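Local coordinates for protein-glutamine gamma-glutamyltransferase (Pseudomonas aeruginosa PAO1, PDB 6G49) that shows transglutaminase activity in vitro through its periplasmic domain, is critical for the viability of the bacterium and may serve a function linked to the cell wall, at residues Met41-Ala47 with Phe242-Tyr246; Ala286-Val290 with Ser301-Thr305; Ala218-Lys222 with Leu317-Leu321. All blocks are in the same frame, centred on the assembly; numbering follows the deposited sequence. Where two conformers were deposited one is given.

The three contacts gather round the probable Cys-His-Asp active site of the periplasmic domain. Contact 1 holds the likely nucleophile, Cys-243, at the start of a helix. Contact 2 holds His-287 and Asp-303 at the open end of a beta hairpin. The centres of contacts 1 and 2 are about 11 Å apart, and they touch where Cys-243 CB comes 3.6 Å from His-287 ND1. Contact 3 lies nearer the surface, its centre about 17 Å from that of the chain. It reaches the site through Tyr-219, whose OH is 3.3 Å from Cys-243 CB and 3.8 Å from His-287 CE1. A probable hydrogen bond of 2.6 Å, Tyr-246 OH to Ala-218 O, also ties contact 1 to contact 3.

Contact 1. Residues Met41-Ala47 with Phe242-Tyr246; sequences MAPGDIA and FCAHY
The N-terminal end of the helix that carries Cys-243, the nucleophile by similarity, packs here against a turn and short helix from near the N-terminal end of the modelled chain. Pro-43 lies over one face of the His-245 imidazole: its CB is 3.4 Å from the ring centroid and 6° off the ring normal, a CH-pi contact. Pro-43 CA also rests on Ala-244 CB at 3.8 Å. With chi1 of Ile-46 at -52°, its CG2 lies anti to the backbone N and faces Cys-243 SG at 3.6 Å. Its CG1 branch lies against Ala-244 CB instead. The side chains of Ile-46 and Phe-242 meet at about a right angle. Phe-242, at the N-cap position, also packs its CD2 against Ala-47 CB at 3.8 Å. Apolar and CH-pi packing carry the contact.

The type II turn from Ala-42 to Asp-45 is closed by Asp-45 N to Ala-42 O, 2.9 Å. Asp-45 OD2 takes the N-H of Ala-42 at 2.8 Å, from above the carboxylate plane, and also forms a salt bridge with Arg-85. Gly-44 has a positive phi (112°), as suits the third position of this turn. Around the contact, strand 286-294 borders Met-41, Ile-46 and Cys-243, Met-41 pairs through its backbone with Trp-86, and Phe-242 stacks on Tyr-219.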
# COMPACT_ATOMS: atom_id res chain seq x y z
N MET A 41 8.99 4.19 6.26
CA MET A 41 8.22 4.09 7.47
C MET A 41 8.57 2.83 8.25
O MET A 41 8.81 1.74 7.76
CB MET A 41 6.74 4.04 7.16
CG MET A 41 6.39 2.88 6.30
SD MET A 41 4.67 3.05 6.02
CE MET A 41 4.10 1.69 7.02
N ALA A 42 8.59 3.07 9.55
CA ALA A 42 8.66 2.03 10.52
C ALA A 42 7.24 1.72 10.99
O ALA A 42 6.44 2.64 11.01
CB ALA A 42 9.50 2.49 11.66
N PRO A 43 6.92 0.46 11.35
CA PRO A 43 5.65 0.17 12.05
C PRO A 43 5.52 1.15 13.22
O PRO A 43 6.44 1.32 14.04
CB PRO A 43 5.78 -1.32 12.39
CG PRO A 43 6.62 -1.84 11.26
CD PRO A 43 7.69 -0.77 11.11
N GLY A 44 4.38 1.85 13.25
CA GLY A 44 4.15 2.95 14.19
C GLY A 44 4.06 4.30 13.51
O GLY A 44 3.41 5.24 13.98
N ASP A 45 4.72 4.48 12.37
CA ASP A 45 4.81 5.77 11.78
C ASP A 45 3.49 6.15 11.13
O ASP A 45 3.13 7.34 11.14
CB ASP A 45 5.89 5.94 10.70
CG ASP A 45 7.31 5.96 11.26
OD1 ASP A 45 7.45 6.16 12.48
OD2 ASP A 45 8.26 5.70 10.50
N ILE A 46 2.74 5.18 10.60
CA ILE A 46 1.47 5.52 9.96
C ILE A 46 0.42 5.79 11.04
O ILE A 46 -0.48 6.60 10.84
CB ILE A 46 1.00 4.46 8.93
CG1 ILE A 46 2.12 4.16 7.94
CG2 ILE A 46 -0.26 4.96 8.22
CD1 ILE A 46 2.66 5.39 7.29
N ALA A 47 0.55 5.13 12.19
CA ALA A 47 -0.32 5.37 13.32
C ALA A 47 -0.20 6.84 13.74
O ALA A 47 -1.18 7.51 14.13
CB ALA A 47 0.01 4.40 14.41
N PHE A 242 -0.79 -1.27 13.82
CA PHE A 242 -1.53 -0.53 12.87
C PHE A 242 -1.12 -1.01 11.46
O PHE A 242 -0.49 -2.05 11.34
CB PHE A 242 -1.36 0.98 13.12
CG PHE A 242 -2.37 1.87 12.47
CD1 PHE A 242 -3.73 1.75 12.80
CD2 PHE A 242 -2.03 2.85 11.55
CE1 PHE A 242 -4.66 2.60 12.22
CE2 PHE A 242 -2.98 3.69 10.97
CZ PHE A 242 -4.31 3.52 11.29
N CYS A 243 -1.55 -0.32 10.42
CA CYS A 243 -1.47 -0.93 9.06
C CYS A 243 -0.03 -1.25 8.69
O CYS A 243 0.16 -2.25 8.00
CB CYS A 243 -2.10 -0.07 7.99
SG CYS A 243 -1.49 1.63 8.00
N ALA A 244 0.95 -0.46 9.10
CA ALA A 244 2.36 -0.75 8.68
C ALA A 244 2.89 -2.05 9.32
O ALA A 244 3.68 -2.76 8.70
CB ALA A 244 3.28 0.35 9.05
N HIS A 245 2.46 -2.38 10.54
CA HIS A 245 2.79 -3.67 11.14
C HIS A 245 2.30 -4.80 10.24
O HIS A 245 3.04 -5.78 9.95
CB HIS A 245 2.19 -3.85 12.56
CG HIS A 245 2.71 -2.90 13.56
ND1 HIS A 245 2.30 -1.59 13.63
CD2 HIS A 245 3.62 -3.09 14.53
CE1 HIS A 245 2.94 -1.01 14.62
NE2 HIS A 245 3.75 -1.90 15.20
N TYR A 246 1.03 -4.77 9.81
CA TYR A 246 0.44 -5.84 9.09
C TYR A 246 1.04 -5.93 7.67
O TYR A 246 1.39 -6.98 7.21
CB TYR A 246 -1.09 -5.67 8.97
CG TYR A 246 -1.78 -5.92 10.29
CD1 TYR A 246 -1.96 -4.91 11.21
CD2 TYR A 246 -2.19 -7.19 10.62
CE1 TYR A 246 -2.48 -5.15 12.47
CE2 TYR A 246 -2.74 -7.44 11.86
CZ TYR A 246 -2.90 -6.44 12.78
OH TYR A 246 -3.46 -6.75 14.00

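Contact 2. Residues Ala286-Val290 with Ser301-Thr305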
# COMPACT_ATOMS: atom_id res chain seq x y z
N ALA A 286 -4.48 7.63 6.14
CA ALA A 286 -3.18 7.07 5.66
C ALA A 286 -3.20 5.57 5.92
O ALA A 286 -3.69 5.07 6.95
CB ALA A 286 -2.02 7.72 6.30
N HIS A 287 -2.70 4.82 4.93
CA HIS A 287 -2.82 3.37 4.96
C HIS A 287 -1.64 2.75 4.21
O HIS A 287 -1.04 3.36 3.38
CB HIS A 287 -4.16 2.97 4.35
CG HIS A 287 -4.62 1.60 4.66
ND1 HIS A 287 -4.73 1.19 5.96
CD2 HIS A 287 -4.98 0.58 3.86
CE1 HIS A 287 -5.18 -0.07 5.95
NE2 HIS A 287 -5.32 -0.49 4.67
N ALA A 288 -1.39 1.50 4.56
CA ALA A 288 -0.35 0.68 3.95
C ALA A 288 -0.89 -0.71 3.71
O ALA A 288 -1.61 -1.27 4.56
CB ALA A 288 0.88 0.63 4.82
N TRP A 289 -0.59 -1.27 2.53
CA TRP A 289 -1.02 -2.56 2.15
C TRP A 289 0.12 -3.26 1.37
O TRP A 289 1.27 -2.80 1.43
CB TRP A 289 -2.37 -2.53 1.42
CG TRP A 289 -2.41 -1.72 0.16
CD1 TRP A 289 -2.39 -2.18 -1.12
CD2 TRP A 289 -2.64 -0.30 0.06
NE1 TRP A 289 -2.50 -1.15 -2.02
CE2 TRP A 289 -2.67 0.02 -1.32
CE3 TRP A 289 -2.74 0.76 0.98
CZ2 TRP A 289 -2.87 1.32 -1.80
CZ3 TRP A 289 -2.96 2.03 0.50
CH2 TRP A 289 -2.99 2.30 -0.87
N VAL A 290 -0.23 -4.34 0.68
CA VAL A 290 0.79 -5.21 0.04
C VAL A 290 0.40 -5.43 -1.42
O VAL A 290 -0.76 -5.51 -1.79
CB VAL A 290 0.92 -6.54 0.81
CG1 VAL A 290 1.89 -7.52 0.11
CG2 VAL A 290 1.36 -6.28 2.23
N SER A 301 -2.79 -6.81 -5.54
CA SER A 301 -2.78 -6.13 -4.26
C SER A 301 -3.63 -6.89 -3.26
O SER A 301 -4.66 -7.46 -3.61
CB SER A 301 -3.32 -4.72 -4.40
OG SER A 301 -2.52 -3.98 -5.31
N VAL A 302 -3.21 -6.87 -2.00
CA VAL A 302 -3.89 -7.53 -0.92
C VAL A 302 -3.73 -6.66 0.34
O VAL A 302 -2.71 -6.04 0.54
CB VAL A 302 -3.38 -8.96 -0.72
CG1 VAL A 302 -1.92 -9.02 -0.27
CG2 VAL A 302 -4.29 -9.76 0.18
N ASP A 303 -4.75 -6.68 1.20
CA ASP A 303 -4.71 -5.82 2.40
C ASP A 303 -4.95 -6.65 3.64
O ASP A 303 -6.09 -6.99 3.94
CB ASP A 303 -5.74 -4.71 2.31
CG ASP A 303 -5.66 -3.78 3.48
OD1 ASP A 303 -4.82 -4.00 4.39
OD2 ASP A 303 -6.42 -2.76 3.44
N PRO A 304 -3.90 -7.01 4.39
CA PRO A 304 -4.05 -7.85 5.56
C PRO A 304 -4.90 -7.20 6.66
O PRO A 304 -5.46 -7.91 7.50
CB PRO A 304 -2.61 -8.13 6.05
CG PRO A 304 -1.81 -7.04 5.42
CD PRO A 304 -2.48 -6.73 4.11
N THR A 305 -4.97 -5.87 6.66
CA THR A 305 -5.75 -5.12 7.65
C THR A 305 -7.20 -5.57 7.55
O THR A 305 -7.97 -5.54 8.51
CB THR A 305 -5.66 -3.61 7.43
OG1 THR A 305 -4.33 -3.17 7.73
CG2 THR A 305 -6.61 -2.80 8.29
O HOH W 1 -2.42 -3.57 5.57
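His-287 NE2 donates to Asp-303 OD2 over 2.8 Å, with an N-H...O angle of 162°. The two side chains come from opposite directions. The carboxylate oxygen lies in the imidazole plane, and its syn side receives the bond. Ring and carboxylate planes are turned 60° apart. The Asp-303 CG is anti to the backbone N (chi1 -176°), which places the carboxylate beside Trp-289 CB and at the histidine. OD2 has a second donor in the hydroxyl of Tyr-72, so two bonds grip this oxygen.

The other oxygen, OD1, is held as well. It accepts from Thr-305 N at 2.9 Å, an Asx turn, and from a water at 2.7 Å. The same water donates to Ala-288 O at 2.6 Å and accepts from Thr-305 OG1. It thus joins the strand carrying His-287 to the loop carrying Asp-303, and gives Ala-288 O, of a buried residue, a donor. These bonds together fix the rotation of the carboxylate. Thr-305 CB lies at the edge of the imidazole, near CE1.

Further along, Val-290 and Val-302 form an antiparallel hydrogen-bonded pair. Val-290 N gives to Val-302 O at 3.0 Å, and Val-302 N returns a bond to Val-290 O at 2.8 Å. Their side chains lie side by side, and Val-302 touches helix 243-256. The strand ends at Val-302, and the chain turns away through Asp-303 and Pro-304. With Cys-243 at a helix N-terminus, the geometry fits the Cys-His-Asp triad of transglutaminase-like enzymes, consistent with the roles assigned by similarity.

Contact 3. Residues Ala218-Lys222 with Leu317-Leu321; sequences AYTLK and LEQAL
Beside the probable active site, the end of strand 218-219 and the turn after it meet the C-terminal end of the modelled chain. Leu-321, exposed and the last residue modelled, supplies much of the covering surface; it also touches a crystal neighbour, which may influence its position. Its CD1 comes 3.7 Å from Tyr-219 O and 3.9 Å from Tyr-219 CD2, so one methyl touches both the backbone and the ring of the same residue. The two side chains cross obliquely. Leu-317 CD1 makes a more distant contact with the ring at CE2, 4.4 Å away.

Leu-221 and Leu-317 reach toward each other tip to tip, with Leu-221 CD1 at 4.0 Å from Leu-317 CD2. Leu-317 extends with CG anti to the backbone N (chi1 -180°), which carries its methyls across to the other segment. Leu-221 CD1 also lies 4.4 Å from Leu-321 CB. The two C-terminal leucines therefore share the neighbouring Tyr-219 and Leu-221. No hydrogen bond crosses between the segments, and the contact is apolar.

Within its own turn, Thr-220 OG1 accepts from Lys-222 N at 3.0 Å, with an angle of 165° at the hydrogen. This ST turn shapes the chain beside Leu-221. The Tyr-219 side chain touches Thr-305 and lies about 3 Å from that of Cys-243, nearest atoms. Strand 218-219 pairs in parallel with strand 240-241, which leads into the helix of Cys-243. The arrangement is plain apolar packing of the segment after helix 310-315 against the strand and turn that supply Tyr-219, next to the probable Cys-His-Asp site.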
# COMPACT_ATOMS: atom_id res chain seq x y z
N ALA A 218 -5.04 -7.44 17.03
CA ALA A 218 -5.60 -6.16 17.34
C ALA A 218 -5.10 -5.14 16.32
O ALA A 218 -3.86 -5.08 15.99
CB ALA A 218 -5.23 -5.74 18.74
N TYR A 219 -6.02 -4.26 15.92
CA TYR A 219 -5.76 -3.12 15.04
C TYR A 219 -5.91 -1.90 15.95
O TYR A 219 -6.99 -1.62 16.42
CB TYR A 219 -6.76 -3.06 13.91
CG TYR A 219 -6.30 -2.18 12.79
CD1 TYR A 219 -5.15 -2.48 12.10
CD2 TYR A 219 -6.99 -1.04 12.44
CE1 TYR A 219 -4.70 -1.68 11.09
CE2 TYR A 219 -6.54 -0.23 11.42
CZ TYR A 219 -5.39 -0.57 10.75
OH TYR A 219 -4.92 0.21 9.73
N THR A 220 -4.83 -1.17 16.18
CA THR A 220 -4.81 -0.06 17.15
C THR A 220 -3.88 1.06 16.66
O THR A 220 -2.83 0.81 16.09
CB THR A 220 -4.41 -0.59 18.54
OG1 THR A 220 -4.29 0.50 19.45
CG2 THR A 220 -3.09 -1.33 18.56
N LEU A 221 -4.23 2.29 17.05
CA LEU A 221 -3.44 3.46 16.82
C LEU A 221 -2.36 3.59 17.89
O LEU A 221 -1.55 4.48 17.77
CB LEU A 221 -4.36 4.67 16.82
CG LEU A 221 -5.12 4.90 15.52
CD1 LEU A 221 -6.24 5.92 15.68
CD2 LEU A 221 -4.15 5.37 14.44
N LYS A 222 -2.35 2.72 18.91
CA LYS A 222 -1.37 2.75 19.96
C LYS A 222 -0.82 1.36 20.13
O LYS A 222 -0.97 0.72 21.15
CB LYS A 222 -1.98 3.34 21.24
CG LYS A 222 -2.19 4.85 21.18
CD LYS A 222 -2.01 5.58 22.51
CE LYS A 222 -1.30 6.91 22.39
NZ LYS A 222 -1.86 7.75 21.30
N LEU A 317 -11.63 4.99 8.96
CA LEU A 317 -10.99 4.83 10.31
C LEU A 317 -11.83 5.61 11.36
O LEU A 317 -11.88 5.09 12.51
CB LEU A 317 -9.49 5.25 10.41
CG LEU A 317 -8.80 5.09 11.79
CD1 LEU A 317 -8.54 3.64 12.19
CD2 LEU A 317 -7.47 5.85 11.92
N GLU A 318 -12.36 6.76 11.03
CA GLU A 318 -12.90 7.52 12.18
C GLU A 318 -14.28 6.97 12.57
O GLU A 318 -14.70 7.25 13.70
CB GLU A 318 -12.91 9.02 11.92
CG GLU A 318 -11.52 9.55 11.65
CD GLU A 318 -10.57 9.42 12.80
OE1 GLU A 318 -10.74 10.13 13.76
OE2 GLU A 318 -9.66 8.58 12.74
N GLN A 319 -14.84 6.06 11.76
CA GLN A 319 -16.04 5.28 12.10
C GLN A 319 -15.66 3.96 12.74
O GLN A 319 -16.54 3.11 12.93
CB GLN A 319 -16.91 5.04 10.86
CG GLN A 319 -17.58 6.28 10.34
CD GLN A 319 -16.48 7.24 9.95
OE1 GLN A 319 -15.66 6.97 9.06
NE2 GLN A 319 -16.44 8.37 10.65
N ALA A 320 -14.38 3.76 13.01
CA ALA A 320 -13.96 2.51 13.58
C ALA A 320 -13.04 2.75 14.74
O ALA A 320 -13.13 2.09 15.76
CB ALA A 320 -13.27 1.67 12.53
N LEU A 321 -12.13 3.70 14.56
CA LEU A 321 -11.17 3.95 15.60
C LEU A 321 -10.97 5.37 16.06
O LEU A 321 -11.35 6.34 15.43
CB LEU A 321 -9.79 3.40 15.20
CG LEU A 321 -9.53 1.90 15.25
CD1 LEU A 321 -8.04 1.66 15.08
CD2 LEU A 321 -10.01 1.31 16.56